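Local coordinates for cutinase-like protein (Cryptococcus sp., PDB 2CZQ), which probably hydrolyses carboxylic ester bonds, as expected of a cutinase-like enzyme with the alpha/beta hydrolase fold, at residues D62-I67 with L95-T100; Y79-Y84 with A89-A94. All blocks are in the same frame, centred on the assembly; numbering follows the deposited sequence.

Contact 1: residues D62-I67 with L95-T100; sequences DIIRRI and LQQLGT
Ile-64 and Leu-98 form the close-packed part of this contact. Their side chains run past each other in opposite directions. CG1 of Ile-64 lies 3.9 Å from CD2 of Leu-98, and the same methyl also touches CG2 of Ile-64. Leu-98, at the end of helix 86-98, has CG anti to its carbonyl carbon (chi1 -71°), and its two methyls part beyond that. CD2 goes to Ile-64, while CD1 meets CD1 of Ile-67 tip to tip at 3.9 Å. Ile-67 is buried and also packs on Ile-12 and Leu-81 of the sheet below. The contact thus joins helices 57-73 and 86-98, neighbours over one face of the central parallel sheet of the alpha/beta hydrolase fold. The solvent side is looser. There the extended chain of Gln-97, which is exposed, crosses Ile-64 at about a right angle. CD1 of Ile-64 rests 3.7 Å from OE1 of Gln-97 and 4.0 Å from its CB. No hydrogen bond passes between residues 62-67 and 95-100; the packing here is largely apolar.

Contact 2: residues Y79-Y84 with A89-A94; sequences YILQGY and AATVVA
Thr-91 meets strand 79-84 with both branches of its side chain. Its methyl CG2 packs against CB of Leu-81 at 3.9 Å. Its hydroxyl OG1 sits 3.8 Å from CA of Gly-83. This is a buried contact, and no direct hydrogen bond crosses it. A water does the bridging instead. It donates to O of Gln-82 at 2.8 Å and to OG1 of Thr-91 at 2.8 Å. The carbonyl and the hydroxyl are themselves 3.9 Å apart, so the water ties together two polar atoms that do not bond directly.

The torsion of Thr-91 sorts the two branches. With chi1 at -60°, OG1 lies beside the backbone N and CG2 is anti to that N. OG1 also hydrogen-bonds to O of Gly-87, one turn back in the helix, which helps to fix its rotation. Gly-83 has no side chain; a CB there would point at the helix and stand only 2.7 Å from OG1 of Thr-91. The backbones can therefore come close, with 6.0 Å between CA of Gly-83 and CA of Thr-91.

Further out, Leu-81 touches Val-108 of the next strand. Thr-91 also packs on Leu-113. On the other side of the strand, NE2 of Gln-82 hydrogen-bonds to OD1 of Asn-31. The strand and helix axes approach to 7.4 Å and run at 139° to each other, so the chain turns back on itself at a slant. Gly-83, Ser-85 and Gly-87 fit the GxSxG pattern, consistent with the nucleophile elbow of alpha/beta hydrolases, a tight turn from strand to helix that would present Ser-85 as the nucleophile.

Helix 86-98 serves both contacts. Its earlier part packs on strand 79-84 in contact 2, and its last turn meets helix 57-73 in contact 1. Along the chain, contact 2 is nested inside the loop closed by contact 1. The two centres are 9 Å apart, and their residues touch. CD1 of Ile-63 lies 3.8 Å from OG1 of Thr-91, while O of Ile-67 is 2.7 Å from OH of Tyr-79, probably a weak hydrogen bond. Contact 2 is nearer the likely active site: Gly-83 is close to the probable triad of Ser-85, His-180 and Asp-165. The centre of contact 1 lies about 13 Å from the centre of the chain, that of contact 2 about 5 Å.

Contact 1: residues D62-I67 with L95-T100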
ATOM      1  N   ASP A  62      11.269   8.775  -1.493  1.00  5.60           N
ATOM      2  CA  ASP A  62      11.325   8.746  -0.042  1.00  5.49           C
ATOM      3  C   ASP A  62      10.948   7.378   0.533  1.00  5.41           C
ATOM      4  O   ASP A  62      11.490   6.971   1.560  1.00  5.79           O
ATOM      5  CB  ASP A  62      10.493   9.870   0.561  1.00  5.57           C
ATOM      6  CG  ASP A  62      10.796  10.087   2.011  1.00  5.90           C
ATOM      7  OD1 ASP A  62      11.987  10.307   2.347  1.00  7.02           O
ATOM      8  OD2 ASP A  62       9.890  10.042   2.867  1.00  6.32           O
ATOM      9  N   ILE A  63      10.038   6.659  -0.127  1.00  5.44           N
ATOM     10  CA  ILE A  63       9.762   5.269   0.245  1.00  5.50           C
ATOM     11  C   ILE A  63      11.059   4.459   0.199  1.00  5.50           C
ATOM     12  O   ILE A  63      11.421   3.754   1.147  1.00  5.46           O
ATOM     13  CB  ILE A  63       8.733   4.635  -0.720  1.00  5.49           C
ATOM     14  CG1 ILE A  63       7.350   5.267  -0.554  1.00  5.61           C
ATOM     15  CG2 ILE A  63       8.650   3.117  -0.509  1.00  5.80           C
ATOM     16  CD1 ILE A  63       6.419   4.954  -1.728  1.00  5.79           C
ATOM     17  N   ILE A  64      11.746   4.559  -0.934  1.00  5.77           N
ATOM     18  CA  ILE A  64      12.955   3.783  -1.159  1.00  6.06           C
ATOM     19  C   ILE A  64      14.066   4.228  -0.212  1.00  6.20           C
ATOM     20  O   ILE A  64      14.797   3.394   0.327  1.00  6.49           O
ATOM     21  CB  ILE A  64      13.363   3.841  -2.645  1.00  6.13           C
ATOM     22  CG1 ILE A  64      12.303   3.128  -3.500  1.00  6.40           C
ATOM     23  CG2 ILE A  64      14.743   3.223  -2.844  1.00  7.36           C
ATOM     24  CD1 ILE A  64      12.483   3.286  -4.997  1.00  7.69           C
ATOM     25  N   ARG A  65      14.164   5.536   0.020  1.00  6.50           N
ATOM     26  CA  ARG A  65      15.114   6.079   0.990  1.00  7.20           C
ATOM     27  C   ARG A  65      14.916   5.442   2.368  1.00  6.66           C
ATOM     28  O   ARG A  65      15.887   5.010   3.002  1.00  7.22           O
ATOM     29  CB  ARG A  65      14.997   7.604   1.072  0.50  7.64           C
ATOM     30  CG  ARG A  65      15.807   8.253   2.193  0.50  9.35           C
ATOM     31  CD  ARG A  65      15.161   9.513   2.757  0.50 12.19           C
ATOM     32  NE  ARG A  65      14.706   9.352   4.138  0.50 14.26           N
ATOM     33  CZ  ARG A  65      13.575   8.756   4.513  0.50 15.08           C
ATOM     34  NH1 ARG A  65      12.753   8.234   3.617  0.50 15.66           N
ATOM     35  NH2 ARG A  65      13.270   8.674   5.801  0.50 15.32           N
ATOM     36  N   ARG A  66      13.669   5.382   2.832  1.00  6.31           N
ATOM     37  CA  ARG A  66      13.387   4.801   4.141  1.00  6.14           C
ATOM     38  C   ARG A  66      13.738   3.317   4.184  1.00  5.88           C
ATOM     39  O   ARG A  66      14.301   2.841   5.173  1.00  5.98           O
ATOM     40  CB  ARG A  66      11.929   5.030   4.565  1.00  6.12           C
ATOM     41  CG  ARG A  66      11.598   4.515   5.960  1.00  6.10           C
ATOM     42  CD  ARG A  66      12.368   5.235   7.047  1.00  6.41           C
ATOM     43  NE  ARG A  66      12.148   4.734   8.399  1.00  6.47           N
ATOM     44  CZ  ARG A  66      12.776   3.691   8.941  1.00  6.38           C
ATOM     45  NH1 ARG A  66      13.646   2.978   8.235  1.00  7.86           N
ATOM     46  NH2 ARG A  66      12.531   3.359  10.202  1.00  6.57           N
ATOM     47  N   ILE A  67      13.407   2.592   3.118  1.00  5.78           N
ATOM     48  CA  ILE A  67      13.741   1.173   3.039  1.00  6.15           C
ATOM     49  C   ILE A  67      15.250   0.976   3.175  1.00  6.23           C
ATOM     50  O   ILE A  67      15.719   0.169   3.987  1.00  6.07           O
ATOM     51  CB  ILE A  67      13.238   0.563   1.714  1.00  5.91           C
ATOM     52  CG1 ILE A  67      11.711   0.485   1.709  1.00  6.01           C
ATOM     53  CG2 ILE A  67      13.869  -0.817   1.472  1.00  6.84           C
ATOM     54  CD1 ILE A  67      11.130   0.153   0.347  1.00  6.45           C
ATOM     55  N   LEU A  95       7.932  -0.123  -6.503  1.00  5.13           N
ATOM     56  CA  LEU A  95       8.118  -1.547  -6.793  1.00  5.08           C
ATOM     57  C   LEU A  95       8.817  -1.740  -8.132  1.00  5.12           C
ATOM     58  O   LEU A  95       9.707  -2.585  -8.270  1.00  5.42           O
ATOM     59  CB  LEU A  95       6.792  -2.300  -6.808  1.00  5.42           C
ATOM     60  CG  LEU A  95       5.836  -2.113  -5.628  1.00  5.51           C
ATOM     61  CD1 LEU A  95       4.661  -3.065  -5.762  1.00  6.61           C
ATOM     62  CD2 LEU A  95       6.534  -2.297  -4.280  1.00  6.17           C
ATOM     63  N   GLN A  96       8.405  -0.948  -9.119  1.00  5.27           N
ATOM     64  CA  GLN A  96       8.996  -1.009 -10.449  1.00  5.45           C
ATOM     65  C   GLN A  96      10.490  -0.694 -10.411  1.00  5.54           C
ATOM     66  O   GLN A  96      11.280  -1.307 -11.130  1.00  6.59           O
ATOM     67  CB  GLN A  96       8.271  -0.051 -11.397  1.00  5.49           C
ATOM     68  CG  GLN A  96       6.807  -0.412 -11.625  1.00  5.78           C
ATOM     69  CD  GLN A  96       6.019   0.686 -12.322  1.00  6.26           C
ATOM     70  OE1 GLN A  96       6.533   1.779 -12.568  1.00  6.88           O
ATOM     71  NE2 GLN A  96       4.758   0.402 -12.629  1.00  6.19           N
ATOM     72  N   GLN A  97      10.875   0.252  -9.558  1.00  5.63           N
ATOM     73  CA  GLN A  97      12.270   0.651  -9.423  1.00  6.16           C
ATOM     74  C   GLN A  97      13.082  -0.312  -8.566  1.00  6.62           C
ATOM     75  O   GLN A  97      14.265  -0.519  -8.833  1.00  7.38           O
ATOM     76  CB  GLN A  97      12.371   2.057  -8.842  1.00  6.05           C
ATOM     77  CG  GLN A  97      11.939   3.124  -9.824  1.00  6.13           C
ATOM     78  CD  GLN A  97      12.104   4.527  -9.284  1.00  6.23           C
ATOM     79  OE1 GLN A  97      12.872   4.759  -8.350  1.00  7.11           O
ATOM     80  NE2 GLN A  97      11.386   5.473  -9.876  1.00  6.79           N
ATOM     81  N   LEU A  98      12.464  -0.888  -7.541  1.00  6.71           N
ATOM     82  CA  LEU A  98      13.171  -1.809  -6.655  1.00  7.69           C
ATOM     83  C   LEU A  98      13.532  -3.124  -7.329  1.00  8.13           C
ATOM     84  O   LEU A  98      14.539  -3.743  -6.994  1.00  9.54           O
ATOM     85  CB  LEU A  98      12.358  -2.089  -5.396  1.00  7.84           C
ATOM     86  CG  LEU A  98      12.244  -0.946  -4.385  1.00  8.37           C
ATOM     87  CD1 LEU A  98      11.242  -1.306  -3.305  1.00 10.03           C
ATOM     88  CD2 LEU A  98      13.594  -0.580  -3.784  1.00  9.92           C
ATOM     89  N   GLY A  99      12.712  -3.556  -8.279  1.00  8.70           N
ATOM     90  CA  GLY A  99      12.918  -4.846  -8.906  1.00  9.67           C
ATOM     91  C   GLY A  99      12.394  -5.973  -8.040  1.00 10.25           C
ATOM     92  O   GLY A  99      11.756  -5.740  -7.010  1.00 10.37           O
ATOM     93  N   THR A 100      12.670  -7.201  -8.466  1.00 11.19           N
ATOM     94  CA  THR A 100      12.047  -8.384  -7.873  1.00 12.66           C
ATOM     95  C   THR A 100      13.061  -9.331  -7.247  1.00 13.23           C
ATOM     96  O   THR A 100      12.778 -10.513  -7.036  1.00 13.65           O
ATOM     97  CB  THR A 100      11.188  -9.139  -8.917  1.00 13.11           C
ATOM     98  OG1 THR A 100      11.981  -9.427 -10.075  1.00 14.14           O
ATOM     99  CG2 THR A 100      10.062  -8.258  -9.447  1.00 13.91           C
TER

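Contact 2: residues Y79-Y84 with A89-A94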
ATOM      1  N   TYR A  79       9.425  -4.612   6.232  1.00  5.48           N
ATOM      2  CA  TYR A  79       8.551  -3.520   5.822  1.00  5.41           C
ATOM      3  C   TYR A  79       7.206  -4.005   5.323  1.00  5.16           C
ATOM      4  O   TYR A  79       7.109  -5.060   4.675  1.00  5.29           O
ATOM      5  CB  TYR A  79       9.187  -2.728   4.681  1.00  5.71           C
ATOM      6  CG  TYR A  79      10.511  -2.119   5.037  1.00  5.73           C
ATOM      7  CD1 TYR A  79      10.582  -1.016   5.873  1.00  6.55           C
ATOM      8  CD2 TYR A  79      11.695  -2.656   4.553  1.00  6.18           C
ATOM      9  CE1 TYR A  79      11.792  -0.454   6.217  1.00  6.75           C
ATOM     10  CE2 TYR A  79      12.925  -2.102   4.891  1.00  6.72           C
ATOM     11  CZ  TYR A  79      12.961  -0.999   5.727  1.00  6.37           C
ATOM     12  OH  TYR A  79      14.158  -0.422   6.072  1.00  6.66           O
ATOM     13  N   ILE A  80       6.181  -3.201   5.594  1.00  4.94           N
ATOM     14  CA  ILE A  80       4.947  -3.234   4.814  1.00  4.98           C
ATOM     15  C   ILE A  80       4.855  -1.874   4.135  1.00  4.85           C
ATOM     16  O   ILE A  80       4.996  -0.841   4.791  1.00  5.20           O
ATOM     17  CB  ILE A  80       3.699  -3.456   5.701  1.00  5.33           C
ATOM     18  CG1 ILE A  80       3.808  -4.744   6.531  1.00  5.97           C
ATOM     19  CG2 ILE A  80       2.420  -3.429   4.848  1.00  6.03           C
ATOM     20  CD1 ILE A  80       3.802  -6.042   5.730  1.00  6.27           C
ATOM     21  N   LEU A  81       4.638  -1.868   2.823  1.00  4.58           N
ATOM     22  CA  LEU A  81       4.421  -0.626   2.086  1.00  4.88           C
ATOM     23  C   LEU A  81       2.931  -0.436   1.849  1.00  4.88           C
ATOM     24  O   LEU A  81       2.270  -1.331   1.317  1.00  5.78           O
ATOM     25  CB  LEU A  81       5.152  -0.632   0.741  1.00  5.22           C
ATOM     26  CG  LEU A  81       6.636  -1.002   0.759  1.00  5.29           C
ATOM     27  CD1 LEU A  81       7.226  -0.862  -0.636  1.00  6.33           C
ATOM     28  CD2 LEU A  81       7.417  -0.180   1.775  1.00  5.67           C
ATOM     29  N   GLN A  82       2.422   0.727   2.243  1.00  4.69           N
ATOM     30  CA  GLN A  82       1.006   1.049   2.143  1.00  4.64           C
ATOM     31  C   GLN A  82       0.859   2.309   1.321  1.00  4.32           C
ATOM     32  O   GLN A  82       1.599   3.269   1.525  1.00  4.35           O
ATOM     33  CB  GLN A  82       0.427   1.291   3.533  1.00  5.04           C
ATOM     34  CG  GLN A  82       0.580   0.113   4.480  1.00  5.69           C
ATOM     35  CD  GLN A  82       0.276   0.465   5.922  1.00  5.06           C
ATOM     36  OE1 GLN A  82       0.573   1.571   6.371  1.00  5.78           O
ATOM     37  NE2 GLN A  82      -0.309  -0.483   6.655  1.00  5.81           N
ATOM     38  N   GLY A  83      -0.105   2.331   0.404  1.00  4.25           N
ATOM     39  CA  GLY A  83      -0.342   3.527  -0.380  1.00  4.62           C
ATOM     40  C   GLY A  83      -1.804   3.723  -0.708  1.00  4.24           C
ATOM     41  O   GLY A  83      -2.499   2.761  -1.049  1.00  4.67           O
ATOM     42  N   TYR A  84      -2.263   4.967  -0.589  1.00  4.24           N
ATOM     43  CA  TYR A  84      -3.637   5.348  -0.901  1.00  4.52           C
ATOM     44  C   TYR A  84      -3.639   6.375  -2.023  1.00  4.36           C
ATOM     45  O   TYR A  84      -2.993   7.418  -1.917  1.00  4.50           O
ATOM     46  CB  TYR A  84      -4.298   5.946   0.344  1.00  4.84           C
ATOM     47  CG  TYR A  84      -5.640   6.612   0.106  1.00  5.79           C
ATOM     48  CD1 TYR A  84      -6.648   5.990  -0.643  1.00  5.51           C
ATOM     49  CD2 TYR A  84      -5.895   7.880   0.622  1.00  8.43           C
ATOM     50  CE1 TYR A  84      -7.879   6.611  -0.857  1.00  6.30           C
ATOM     51  CE2 TYR A  84      -7.109   8.510   0.412  1.00  9.45           C
ATOM     52  CZ  TYR A  84      -8.097   7.877  -0.327  1.00  8.66           C
ATOM     53  OH  TYR A  84      -9.300   8.519  -0.519  1.00 11.01           O
ATOM     54  N   ALA A  89      -0.019   4.910  -6.281  1.00  4.59           N
ATOM     55  CA  ALA A  89       0.771   5.039  -7.500  1.00  4.74           C
ATOM     56  C   ALA A  89       2.256   5.200  -7.166  1.00  4.71           C
ATOM     57  O   ALA A  89       3.111   4.548  -7.764  1.00  4.83           O
ATOM     58  CB  ALA A  89       0.272   6.202  -8.342  1.00  5.10           C
ATOM     59  N   ALA A  90       2.564   6.051  -6.188  1.00  4.70           N
ATOM     60  CA  ALA A  90       3.962   6.238  -5.788  1.00  4.76           C
ATOM     61  C   ALA A  90       4.591   4.927  -5.319  1.00  4.52           C
ATOM     62  O   ALA A  90       5.773   4.662  -5.574  1.00  4.92           O
ATOM     63  CB  ALA A  90       4.072   7.290  -4.703  1.00  5.33           C
ATOM     64  N   THR A  91       3.797   4.109  -4.636  1.00  4.32           N
ATOM     65  CA  THR A  91       4.252   2.810  -4.151  1.00  4.64           C
ATOM     66  C   THR A  91       4.482   1.836  -5.305  1.00  4.41           C
ATOM     67  O   THR A  91       5.507   1.153  -5.352  1.00  4.63           O
ATOM     68  CB  THR A  91       3.240   2.241  -3.149  1.00  4.67           C
ATOM     69  OG1 THR A  91       3.111   3.133  -2.032  1.00  4.99           O
ATOM     70  CG2 THR A  91       3.748   0.941  -2.541  1.00  5.09           C
ATOM     71  N   VAL A  92       3.530   1.772  -6.236  1.00  4.59           N
ATOM     72  CA  VAL A  92       3.671   0.932  -7.421  1.00  4.72           C
ATOM     73  C   VAL A  92       4.968   1.259  -8.165  1.00  4.85           C
ATOM     74  O   VAL A  92       5.717   0.358  -8.546  1.00  5.19           O
ATOM     75  CB  VAL A  92       2.447   1.088  -8.349  1.00  4.93           C
ATOM     76  CG1 VAL A  92       2.709   0.461  -9.711  1.00  5.53           C
ATOM     77  CG2 VAL A  92       1.210   0.482  -7.699  1.00  5.20           C
ATOM     78  N   VAL A  93       5.234   2.545  -8.357  1.00  5.01           N
ATOM     79  CA  VAL A  93       6.439   2.951  -9.066  1.00  5.27           C
ATOM     80  C   VAL A  93       7.694   2.592  -8.268  1.00  4.80           C
ATOM     81  O   VAL A  93       8.709   2.203  -8.851  1.00  5.11           O
ATOM     82  CB  VAL A  93       6.366   4.435  -9.483  1.00  5.31           C
ATOM     83  CG1 VAL A  93       7.656   4.889 -10.164  1.00  6.16           C
ATOM     84  CG2 VAL A  93       5.180   4.638 -10.422  1.00  6.60           C
ATOM     85  N   ALA A  94       7.617   2.663  -6.937  1.00  4.97           N
ATOM     86  CA  ALA A  94       8.714   2.163  -6.107  1.00  5.11           C
ATOM     87  C   ALA A  94       8.984   0.685  -6.381  1.00  5.12           C
ATOM     88  O   ALA A  94      10.139   0.279  -6.496  1.00  5.52           O
ATOM     89  CB  ALA A  94       8.444   2.396  -4.621  1.00  5.59           C
TER
HETATM   90  O   HOH W   1       4.218   3.536   0.499  1.00  5.43           O